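PDB 2BV2: ciona betagamma-crystallin from Ciona intestinalis, which serves as a structural component of the neuroectodermal visual system and binds calcium through a single beta/gamma-crystallin domain. Local coordinates for residues H28-N31 / D32-S36; K63-N66 / P67-G71. All blocks are in the same frame, centred on the assembly; numbering follows the deposited sequence.

In the fold
Following the chain from its N terminus, interaction 1 comes first, in the loop that runs from strand 15-18 into strand 36-41, within the first Greek key. Interaction 2 follows in the second Greek key, where strand 62-64 ends and the connection to strand 79-82 begins. Each is a local turn within one continuous stretch, and the two lie in series, neither nesting nor crossing. Their centres are about 14 Å apart, yet the C-terminal end of interaction 1 packs against interaction 2: Ser-36 CB packs 3.3 Å from Tyr-64 O, and Ser-35 O lies 3.3 Å from Pro-67 CD. The meeting lies where strands 36-41 and 62-64 pair antiparallel, joining the two motifs.

Interaction 1: residues H28-N31 / D32-S36; sequences HGFN and DIVSS. With CA (calcium ion), chain C; CA (calcium ion), chain D.
Between Phe-30 and Val-34 the backbone makes an irregular turn through Asp-32, whose phi and psi are both positive, and one water closes it by donating to Phe-30 O (2.7 Å) and accepting from Val-34 N (2.8 Å). Ile-33 folds back over the Phe-30 ring: CD1 stands 3.9 Å from the ring centroid and 8° off its normal, a CH-pi contact. Val-34 meets the same ring at its edge, CG2 lying 3.7 Å from Phe-30 CD2. The Asn-31 and Asp-32 side chains extend alongside each other, their amide and carboxylate planes 32° apart. With CG anti to the carbonyl carbon (chi1 -65°), Asp-32 places OD1 2.5 Å from one calcium ion, whose ligands include Ser-78 OG; Asn-31 OD1 hydrogen-bonds that hydroxyl, a second-shell role. Replacing Asn-31 by alanine would remove that partner and is likely to leave the Ser-78 hydroxyl less firmly oriented toward the metal. The other calcium takes Ile-33 O and Ser-35 OG, each at 2.4 Å, alongside Glu-7 and Asp-75. Asn-Asp-Ile-Val-Ser-Ser matches the canonical calcium-binding motif of beta/gamma-crystallins. Because Asp-32 serves one ion while Ile-33 and Ser-35 serve the other, this single turn supplies both sites, so their geometries are probably coupled.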
loop_
_atom_site.group_PDB
_atom_site.type_symbol
_atom_site.label_atom_id
_atom_site.label_comp_id
_atom_site.label_asym_id
_atom_site.label_seq_id
_atom_site.Cartn_x
_atom_site.Cartn_y
_atom_site.Cartn_z
ATOM N N HIS A 28 -3.766 11.110 -4.596
ATOM C CA HIS A 28 -4.970 10.294 -4.820
ATOM C C HIS A 28 -5.870 10.153 -3.590
ATOM O O HIS A 28 -6.765 9.315 -3.579
ATOM C CB HIS A 28 -4.546 8.917 -5.320
ATOM C CG HIS A 28 -3.859 8.957 -6.643
ATOM N ND1 HIS A 28 -2.574 8.506 -6.833
ATOM C CD2 HIS A 28 -4.278 9.421 -7.844
ATOM C CE1 HIS A 28 -2.234 8.678 -8.099
ATOM N NE2 HIS A 28 -3.248 9.238 -8.732
ATOM N N GLY A 29 -5.651 10.975 -2.562
ATOM C CA GLY A 29 -6.492 10.955 -1.363
ATOM C C GLY A 29 -6.363 9.683 -0.542
ATOM O O GLY A 29 -7.306 9.294 0.162
ATOM N N PHE A 30 -5.196 9.046 -0.609
ATOM C CA PHE A 30 -4.975 7.741 0.013
ATOM C C PHE A 30 -3.828 7.748 1.031
ATOM O O PHE A 30 -3.278 6.710 1.386
ATOM C CB PHE A 30 -4.760 6.671 -1.065
ATOM C CG PHE A 30 -5.916 5.741 -1.208
ATOM C CD1 PHE A 30 -7.069 6.148 -1.852
ATOM C CD2 PHE A 30 -5.858 4.444 -0.694
ATOM C CE1 PHE A 30 -8.144 5.298 -1.974
ATOM C CE2 PHE A 30 -6.938 3.602 -0.804
ATOM C CZ PHE A 30 -8.079 4.027 -1.454
ATOM N N ASN A 31 -3.463 8.927 1.492
ATOM C CA ASN A 31 -2.456 9.036 2.531
ATOM C C ASN A 31 -3.048 8.685 3.881
ATOM O O ASN A 31 -4.094 9.201 4.267
ATOM C CB ASN A 31 -1.869 10.454 2.599
ATOM C CG ASN A 31 -0.617 10.508 3.431
ATOM O OD1 ASN A 31 0.362 9.822 3.124
ATOM N ND2 ASN A 31 -0.632 11.305 4.498
ATOM N N ASP A 32 -2.352 7.810 4.593
ATOM C CA ASP A 32 -2.669 7.442 5.964
ATOM C C ASP A 32 -4.084 6.901 6.163
ATOM O O ASP A 32 -4.728 7.186 7.176
ATOM C CB ASP A 32 -2.377 8.586 6.931
ATOM C CG ASP A 32 -0.901 8.917 7.012
ATOM O OD1 ASP A 32 -0.076 8.146 6.494
ATOM O OD2 ASP A 32 -0.549 9.947 7.619
ATOM N N ILE A 33 -4.557 6.121 5.190
ATOM C CA ILE A 33 -5.814 5.399 5.357
ATOM C C ILE A 33 -5.771 3.923 5.041
ATOM O O ILE A 33 -6.750 3.249 5.299
ATOM C CB ILE A 33 -6.960 6.003 4.500
ATOM C CG1 ILE A 33 -6.696 5.843 3.006
ATOM C CG2 ILE A 33 -7.185 7.463 4.856
ATOM C CD1 ILE A 33 -7.908 6.228 2.171
ATOM N N VAL A 34 -4.684 3.412 4.466
ATOM C CA VAL A 34 -4.681 2.034 3.979
ATOM C C VAL A 34 -4.653 1.015 5.129
ATOM O O VAL A 34 -3.866 1.131 6.070
ATOM C CB VAL A 34 -3.514 1.775 3.016
ATOM C CG1 VAL A 34 -3.329 0.255 2.746
ATOM C CG2 VAL A 34 -3.720 2.524 1.708
ATOM N N SER A 35 -5.557 0.035 5.045
ATOM C CA SER A 35 -5.683 -0.992 6.051
ATOM C C SER A 35 -5.632 -2.430 5.488
ATOM O O SER A 35 -5.522 -3.365 6.254
ATOM C CB SER A 35 -6.976 -0.753 6.827
ATOM O OG SER A 35 -6.957 0.490 7.515
ATOM N N SER A 36 -5.762 -2.612 4.165
ATOM C CA SER A 36 -5.443 -3.885 3.530
ATOM C C SER A 36 -4.961 -3.662 2.094
ATOM O O SER A 36 -5.135 -2.568 1.528
ATOM C CB SER A 36 -6.653 -4.818 3.538
ATOM O OG SER A 36 -7.742 -4.286 2.805
HETATM CA CA CA C . -8.130 2.536 7.173
HETATM CA CA CA D . 2.366 7.889 6.631
HETATM O O HOH W 1 -2.625 5.036 3.382
HETATM O O HOH W 2 -8.401 2.451 9.487
#

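Interaction 2: residues K63-N66 / P67-G71; sequences KYPN and PGSWG
Strand 62-64 ends at Tyr-64, and the chain then doubles back so that Tyr-64 CA and Ser-69 CA come within 5.4 Å. Residues 67-69 have helical torsions without a regular helix; Ser-69 N donates to Asn-66 O (3.0 Å), closing a beta turn of type III character, and Trp-70 N continues the coil by bonding Pro-67 O (2.9 Å). Asn-66 O is gripped twice by Ser-69. The hydroxyl OG donates to it over 2.6 Å, lying in the carbonyl plane with a C=O...donor angle of 157°, whereas Ser-69 N approaches from above that plane. A weak third bond runs from Ser-69 N to Asn-66 OD1. With chi1 77°, Ser-69 OG sits between its own backbone N and carbonyl carbon, from where it reaches Asn-66 O while resting 3.2 Å from Tyr-64 CB, near the plane of the tyrosine ring. The turn belongs to the second Greek key, yet strand 62-64 pairs with strand 36-41 of the first, the interlocking of motifs that defines a beta/gamma-crystallin domain. Tyr-64 adds a tyrosine corner: its OH hydrogen-bonds Thr-60 O, four residues earlier. Trp-70 is buried beneath the turn, the edge of its ring facing Tyr-64 CB with CE3 3.9 Å away, and one face offset under Pro-67 CA. Asn-66 O lies obliquely to the same indole, 3.5 Å from Trp-70 CE3. Beyond the turn, Trp-70 packs on Ile-37 and Leu-59 and stacks edge-to-face with Tyr-57, reaching residues of both sheets.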
loop_
_atom_site.group_PDB
_atom_site.type_symbol
_atom_site.label_atom_id
_atom_site.label_comp_id
_atom_site.label_asym_id
_atom_site.label_seq_id
_atom_site.Cartn_x
_atom_site.Cartn_y
_atom_site.Cartn_z
ATOM N N LYS A 63 -2.648 -11.600 -1.135
ATOM C CA LYS A 63 -3.546 -10.775 -0.371
ATOM C C LYS A 63 -3.023 -10.539 1.051
ATOM O O LYS A 63 -2.475 -11.430 1.698
ATOM C CB LYS A 63 -4.934 -11.410 -0.333
ATOM C CG LYS A 63 -5.554 -11.598 -1.709
ATOM C CD LYS A 63 -7.000 -12.102 -1.636
ATOM C CE LYS A 63 -7.636 -12.234 -3.043
ATOM N NZ LYS A 63 -9.029 -12.829 -3.067
ATOM N N TYR A 64 -3.219 -9.308 1.505
ATOM C CA TYR A 64 -2.746 -8.828 2.798
ATOM C C TYR A 64 -3.955 -8.180 3.486
ATOM O O TYR A 64 -4.230 -6.983 3.288
ATOM C CB TYR A 64 -1.627 -7.810 2.573
ATOM C CG TYR A 64 -0.386 -8.394 1.935
ATOM C CD1 TYR A 64 -0.272 -8.488 0.550
ATOM C CD2 TYR A 64 0.670 -8.836 2.713
ATOM C CE1 TYR A 64 0.872 -9.012 -0.038
ATOM C CE2 TYR A 64 1.808 -9.366 2.153
ATOM C CZ TYR A 64 1.916 -9.453 0.775
ATOM O OH TYR A 64 3.079 -9.998 0.208
ATOM N N PRO A 65 -4.713 -8.981 4.260
ATOM C CA PRO A 65 -6.001 -8.520 4.783
ATOM C C PRO A 65 -5.963 -7.495 5.920
ATOM O O PRO A 65 -7.003 -6.921 6.249
ATOM C CB PRO A 65 -6.666 -9.820 5.260
ATOM C CG PRO A 65 -5.551 -10.725 5.593
ATOM C CD PRO A 65 -4.433 -10.385 4.639
ATOM N N ASN A 66 -4.800 -7.295 6.530
ATOM C CA ASN A 66 -4.625 -6.259 7.558
ATOM C C ASN A 66 -3.159 -5.828 7.606
ATOM O O ASN A 66 -2.303 -6.499 7.023
ATOM C CB ASN A 66 -5.114 -6.766 8.903
ATOM C CG ASN A 66 -4.528 -8.095 9.250
ATOM O OD1 ASN A 66 -3.340 -8.289 9.116
ATOM N ND2 ASN A 66 -5.369 -9.036 9.683
ATOM N N PRO A 67 -2.861 -4.690 8.262
ATOM C CA PRO A 67 -1.471 -4.221 8.236
ATOM C C PRO A 67 -0.456 -5.196 8.885
ATOM O O PRO A 67 0.691 -5.315 8.411
ATOM C CB PRO A 67 -1.533 -2.877 8.975
ATOM C CG PRO A 67 -2.979 -2.459 8.920
ATOM C CD PRO A 67 -3.746 -3.754 8.978
ATOM N N GLY A 68 -0.882 -5.930 9.904
ATOM C CA GLY A 68 -0.037 -6.968 10.505
ATOM C C GLY A 68 0.462 -7.982 9.497
ATOM O O GLY A 68 1.568 -8.504 9.650
ATOM N N SER A 69 -0.324 -8.235 8.444
ATOM C CA SER A 69 0.055 -9.199 7.443
ATOM C C SER A 69 1.248 -8.734 6.612
ATOM O O SER A 69 1.934 -9.563 6.032
ATOM C CB SER A 69 -1.128 -9.545 6.547
ATOM O OG SER A 69 -1.349 -8.518 5.633
ATOM N N TRP A 70 1.513 -7.431 6.556
ATOM C CA TRP A 70 2.797 -6.949 5.981
ATOM C C TRP A 70 3.821 -6.444 7.009
ATOM O O TRP A 70 4.900 -5.984 6.642
ATOM C CB TRP A 70 2.581 -5.921 4.869
ATOM C CG TRP A 70 2.017 -4.575 5.270
ATOM C CD1 TRP A 70 2.707 -3.507 5.788
ATOM C CD2 TRP A 70 0.661 -4.141 5.122
ATOM N NE1 TRP A 70 1.850 -2.444 5.984
ATOM C CE2 TRP A 70 0.595 -2.803 5.573
ATOM C CE3 TRP A 70 -0.506 -4.751 4.637
ATOM C CZ2 TRP A 70 -0.604 -2.072 5.587
ATOM C CZ3 TRP A 70 -1.688 -4.031 4.651
ATOM C CH2 TRP A 70 -1.731 -2.703 5.118
ATOM N N GLY A 71 3.498 -6.599 8.288
ATOM C CA GLY A 71 4.366 -6.201 9.402
ATOM C C GLY A 71 4.288 -4.717 9.723
ATOM O O GLY A 71 5.177 -4.172 10.385
#